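Local atomic coordinates of photosystem II stability/assembly factor HCF136 (PDB entry 5OJ3), a protein that is probably essential for photosystem II biogenesis and probably required to assemble an early intermediate containing D2 and cytochrome b559. Residues Gly261-Ser274 with Ile284-Trp296. Sequence-based numbering, arbitrary orientation.
Sequences GITGASYFTGSIVS and IAIPSRGNFFLTW
The Phe292 and Phe268 side chains cross at about a right angle, CZ of Phe292 4.0 Å from CE1 of Phe268. Pro287 CG sits over the centre of one face of the Phe292 ring, 3.4 Å above its plane, while Ile262 CB and Leu294 CD2 lie at its edge. Pro287 CB and Ile262 CD1 meet the edge of the Phe268 ring, which is carried there by a CG anti to the backbone N (chi1 -178°). Ile262 also runs its CG1 and CD1 against the Asn291 amide. Leu254 of helix 250-254 touches both phenylalanine side chains. An alanine in place of Phe292 would probably leave the Pro287 ring and Ile262 without their shared partner and open a gap beside Phe268. Next to this cluster, Val273 and Ile286 form an antiparallel hydrogen-bonded pair: Val273 N to Ile286 O is 2.6 Å and Ile286 N to Val273 O is 3.0 Å. Ser271 O accepts two weak bonds, from N and OG of Ser288, a residue of the type I turn Pro287-Gly290. Backbone pairing thus joins strand 272-273 to strand 283-287 within one propeller blade, while largely apolar packing holds the preceding loop with its short, weakly bonded helix against the blade.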
loop_
_atom_site.group_PDB
_atom_site.type_symbol
_atom_site.label_atom_id
_atom_site.label_comp_id
_atom_site.label_asym_id
_atom_site.label_seq_id
_atom_site.Cartn_x
_atom_site.Cartn_y
_atom_site.Cartn_z
ATOM N N GLY A 261 18.328 -9.350 12.982
ATOM C CA GLY A 261 17.000 -8.776 12.920
ATOM C C GLY A 261 16.748 -7.835 14.080
ATOM O O GLY A 261 17.683 -7.236 14.619
ATOM N N ILE A 262 15.483 -7.691 14.477
ATOM C CA ILE A 262 15.185 -6.881 15.650
ATOM C C ILE A 262 15.787 -7.512 16.896
ATOM O O ILE A 262 16.219 -6.806 17.811
ATOM C CB ILE A 262 13.664 -6.676 15.785
ATOM C CG1 ILE A 262 13.346 -5.407 16.568
ATOM C CG2 ILE A 262 12.975 -7.900 16.403
ATOM C CD1 ILE A 262 11.887 -5.096 16.557
ATOM N N THR A 263 15.907 -8.838 16.913
ATOM C CA THR A 263 16.274 -9.608 18.087
ATOM C C THR A 263 17.623 -9.214 18.682
ATOM O O THR A 263 17.926 -9.651 19.798
ATOM C CB THR A 263 16.273 -11.071 17.725
ATOM O OG1 THR A 263 17.582 -11.422 17.220
ATOM C CG2 THR A 263 15.264 -11.319 16.621
ATOM N N GLY A 264 18.402 -8.367 18.008
ATOM C CA GLY A 264 19.599 -7.803 18.598
ATOM C C GLY A 264 19.417 -6.372 19.053
ATOM O O GLY A 264 19.850 -6.012 20.147
ATOM N N ALA A 265 18.796 -5.544 18.212
ATOM C CA ALA A 265 18.713 -4.108 18.469
ATOM C C ALA A 265 17.542 -3.743 19.381
ATOM O O ALA A 265 17.741 -3.193 20.469
ATOM C CB ALA A 265 18.612 -3.350 17.141
ATOM N N SER A 266 16.322 -4.044 18.951
ATOM C CA SER A 266 15.118 -3.656 19.666
ATOM C C SER A 266 14.292 -4.880 20.042
ATOM O O SER A 266 14.463 -5.970 19.495
ATOM C CB SER A 266 14.258 -2.704 18.825
ATOM O OG SER A 266 12.882 -2.895 19.098
ATOM N N TYR A 267 13.383 -4.688 20.990
ATOM C CA TYR A 267 12.340 -5.666 21.246
ATOM C C TYR A 267 11.172 -5.379 20.311
ATOM O O TYR A 267 10.856 -4.217 20.034
ATOM C CB TYR A 267 11.892 -5.624 22.707
ATOM C CG TYR A 267 10.414 -5.864 22.895
ATOM C CD1 TYR A 267 9.879 -7.142 22.804
ATOM C CD2 TYR A 267 9.551 -4.808 23.158
ATOM C CE1 TYR A 267 8.525 -7.362 22.969
ATOM C CE2 TYR A 267 8.198 -5.018 23.326
ATOM C CZ TYR A 267 7.689 -6.296 23.231
ATOM O OH TYR A 267 6.339 -6.506 23.399
ATOM N N PHE A 268 10.533 -6.441 19.827
ATOM C CA PHE A 268 9.584 -6.331 18.725
ATOM C C PHE A 268 8.188 -6.014 19.244
ATOM O O PHE A 268 7.504 -6.889 19.787
ATOM C CB PHE A 268 9.572 -7.612 17.894
ATOM C CG PHE A 268 8.640 -7.556 16.717
ATOM C CD1 PHE A 268 8.903 -6.717 15.651
ATOM C CD2 PHE A 268 7.502 -8.340 16.675
ATOM C CE1 PHE A 268 8.046 -6.661 14.569
ATOM C CE2 PHE A 268 6.646 -8.288 15.588
ATOM C CZ PHE A 268 6.917 -7.446 14.538
ATOM N N THR A 269 7.768 -4.762 19.072
ATOM C CA THR A 269 6.350 -4.434 19.118
ATOM C C THR A 269 5.637 -5.230 18.035
ATOM O O THR A 269 5.990 -5.137 16.855
ATOM C CB THR A 269 6.140 -2.936 18.916
ATOM O OG1 THR A 269 6.573 -2.563 17.603
ATOM C CG2 THR A 269 6.932 -2.147 19.949
ATOM N N GLY A 270 4.632 -6.005 18.426
ATOM C CA GLY A 270 4.137 -7.037 17.540
ATOM C C GLY A 270 3.099 -6.635 16.513
ATOM O O GLY A 270 2.091 -7.329 16.348
ATOM N N SER A 271 3.333 -5.533 15.803
ATOM C CA SER A 271 2.503 -5.177 14.664
ATOM C C SER A 271 3.389 -4.776 13.492
ATOM O O SER A 271 4.567 -4.449 13.657
ATOM C CB SER A 271 1.540 -4.031 15.005
ATOM O OG SER A 271 0.657 -4.397 16.050
ATOM N N ILE A 272 2.795 -4.800 12.300
ATOM C CA ILE A 272 3.497 -4.491 11.063
ATOM C C ILE A 272 2.822 -3.306 10.382
ATOM O O ILE A 272 1.673 -2.959 10.670
ATOM C CB ILE A 272 3.578 -5.708 10.119
ATOM C CG1 ILE A 272 2.209 -6.012 9.511
ATOM C CG2 ILE A 272 4.150 -6.917 10.851
ATOM C CD1 ILE A 272 2.184 -7.261 8.656
ATOM N N VAL A 273 3.557 -2.688 9.455
ATOM C CA VAL A 273 3.150 -1.441 8.818
ATOM C C VAL A 273 3.474 -1.564 7.333
ATOM O O VAL A 273 4.368 -2.310 6.932
ATOM C CB VAL A 273 3.857 -0.217 9.466
ATOM C CG1 VAL A 273 3.697 1.059 8.637
ATOM C CG2 VAL A 273 3.372 -0.005 10.901
ATOM N N SER A 274 2.720 -0.829 6.511
ATOM C CA SER A 274 3.050 -0.619 5.100
ATOM C C SER A 274 3.137 -1.949 4.350
ATOM O O SER A 274 4.149 -2.289 3.733
ATOM C CB SER A 274 4.350 0.177 4.955
ATOM O OG SER A 274 4.797 0.183 3.611
ATOM N N ILE A 284 5.035 -7.971 1.170
ATOM C CA ILE A 284 6.141 -7.284 1.820
ATOM C C ILE A 284 5.555 -6.341 2.858
ATOM O O ILE A 284 4.488 -5.750 2.651
ATOM C CB ILE A 284 7.043 -6.528 0.821
ATOM C CG1 ILE A 284 8.355 -6.125 1.496
ATOM C CG2 ILE A 284 6.351 -5.290 0.278
ATOM C CD1 ILE A 284 9.457 -5.794 0.524
ATOM N N ALA A 285 6.244 -6.216 3.985
ATOM C CA ALA A 285 5.743 -5.443 5.109
ATOM C C ALA A 285 6.936 -5.006 5.942
ATOM O O ALA A 285 8.081 -5.379 5.669
ATOM C CB ALA A 285 4.746 -6.253 5.943
ATOM N N ILE A 286 6.660 -4.209 6.965
ATOM C CA ILE A 286 7.728 -3.654 7.783
ATOM C C ILE A 286 7.276 -3.680 9.237
ATOM O O ILE A 286 6.088 -3.469 9.521
ATOM C CB ILE A 286 8.102 -2.243 7.303
ATOM C CG1 ILE A 286 9.521 -1.896 7.706
ATOM C CG2 ILE A 286 7.167 -1.182 7.862
ATOM C CD1 ILE A 286 9.959 -0.653 7.064
ATOM N N PRO A 287 8.161 -3.975 10.183
ATOM C CA PRO A 287 7.796 -3.841 11.595
ATOM C C PRO A 287 7.538 -2.391 11.971
ATOM O O PRO A 287 7.976 -1.453 11.300
ATOM C CB PRO A 287 9.019 -4.397 12.334
ATOM C CG PRO A 287 10.129 -4.366 11.335
ATOM C CD PRO A 287 9.477 -4.609 10.013
ATOM N N SER A 288 6.791 -2.227 13.066
ATOM C CA SER A 288 6.347 -0.905 13.501
ATOM C C SER A 288 7.510 0.070 13.645
ATOM O O SER A 288 7.373 1.262 13.345
ATOM C CB SER A 288 5.577 -1.019 14.818
ATOM O OG SER A 288 4.312 -1.626 14.614
ATOM N N ARG A 289 8.664 -0.417 14.092
ATOM C CA ARG A 289 9.794 0.443 14.411
ATOM C C ARG A 289 10.883 0.402 13.346
ATOM O O ARG A 289 11.992 0.888 13.590
ATOM C CB ARG A 289 10.379 0.050 15.771
ATOM C CG ARG A 289 9.514 0.409 16.979
ATOM C CD ARG A 289 9.875 1.779 17.537
ATOM N NE ARG A 289 8.936 2.225 18.565
ATOM C CZ ARG A 289 9.101 2.036 19.872
ATOM N NH1 ARG A 289 10.172 1.398 20.326
ATOM N NH2 ARG A 289 8.190 2.480 20.726
ATOM N N GLY A 290 10.595 -0.162 12.175
ATOM C CA GLY A 290 11.462 -0.025 11.020
ATOM C C GLY A 290 12.803 -0.715 11.116
ATOM O O GLY A 290 13.694 -0.407 10.320
ATOM N N ASN A 291 12.980 -1.636 12.067
ATOM C CA ASN A 291 14.307 -2.185 12.334
ATOM C C ASN A 291 14.756 -3.141 11.234
ATOM O O ASN A 291 15.958 -3.382 11.071
ATOM C CB ASN A 291 14.288 -2.906 13.680
ATOM C CG ASN A 291 13.531 -2.132 14.734
ATOM O OD1 ASN A 291 14.036 -1.162 15.288
ATOM N ND2 ASN A 291 12.284 -2.520 14.967
ATOM N N PHE A 292 13.811 -3.691 10.483
ATOM C CA PHE A 292 14.072 -4.614 9.387
ATOM C C PHE A 292 12.849 -4.562 8.478
ATOM O O PHE A 292 12.030 -3.644 8.578
ATOM C CB PHE A 292 14.357 -6.024 9.919
ATOM C CG PHE A 292 13.256 -6.578 10.773
ATOM C CD1 PHE A 292 13.187 -6.281 12.120
ATOM C CD2 PHE A 292 12.283 -7.397 10.227
ATOM C CE1 PHE A 292 12.168 -6.781 12.898
ATOM C CE2 PHE A 292 11.264 -7.903 11.010
ATOM C CZ PHE A 292 11.211 -7.594 12.349
ATOM N N PHE A 293 12.729 -5.526 7.571
ATOM C CA PHE A 293 11.486 -5.685 6.828
ATOM C C PHE A 293 11.210 -7.171 6.640
ATOM O O PHE A 293 12.075 -8.023 6.866
ATOM C CB PHE A 293 11.517 -4.918 5.496
ATOM C CG PHE A 293 12.521 -5.431 4.504
ATOM C CD1 PHE A 293 13.847 -5.036 4.574
ATOM C CD2 PHE A 293 12.132 -6.271 3.474
ATOM C CE1 PHE A 293 14.772 -5.494 3.653
ATOM C CE2 PHE A 293 13.052 -6.730 2.550
ATOM C CZ PHE A 293 14.373 -6.340 2.640
ATOM N N LEU A 294 9.982 -7.475 6.223
ATOM C CA LEU A 294 9.490 -8.842 6.155
ATOM C C LEU A 294 8.840 -9.093 4.805
ATOM O O LEU A 294 8.241 -8.193 4.207
ATOM C CB LEU A 294 8.477 -9.135 7.273
ATOM C CG LEU A 294 8.977 -9.069 8.715
ATOM C CD1 LEU A 294 7.932 -8.451 9.629
ATOM C CD2 LEU A 294 9.356 -10.459 9.199
ATOM N N THR A 295 8.958 -10.332 4.330
ATOM C CA THR A 295 8.341 -10.744 3.080
ATOM C C THR A 295 7.700 -12.112 3.260
ATOM O O THR A 295 8.094 -12.899 4.125
ATOM C CB THR A 295 9.349 -10.811 1.920
ATOM O OG1 THR A 295 10.255 -11.902 2.133
ATOM C CG2 THR A 295 10.133 -9.510 1.792
ATOM N N TRP A 296 6.704 -12.386 2.420
ATOM C CA TRP A 296 6.048 -13.685 2.380
ATOM C C TRP A 296 5.708 -14.007 0.935
ATOM O O TRP A 296 5.049 -13.209 0.260
ATOM C CB TRP A 296 4.776 -13.708 3.235
ATOM C CG TRP A 296 4.130 -15.062 3.310
ATOM C CD1 TRP A 296 4.466 -16.086 4.148
ATOM C CD2 TRP A 296 3.061 -15.552 2.489
ATOM N NE1 TRP A 296 3.661 -17.176 3.915
ATOM C CE2 TRP A 296 2.792 -16.874 2.900
ATOM C CE3 TRP A 296 2.302 -15.000 1.453
ATOM C CZ2 TRP A 296 1.793 -17.650 2.311
ATOM C CZ3 TRP A 296 1.313 -15.770 0.871
ATOM C CH2 TRP A 296 1.066 -17.080 1.302
#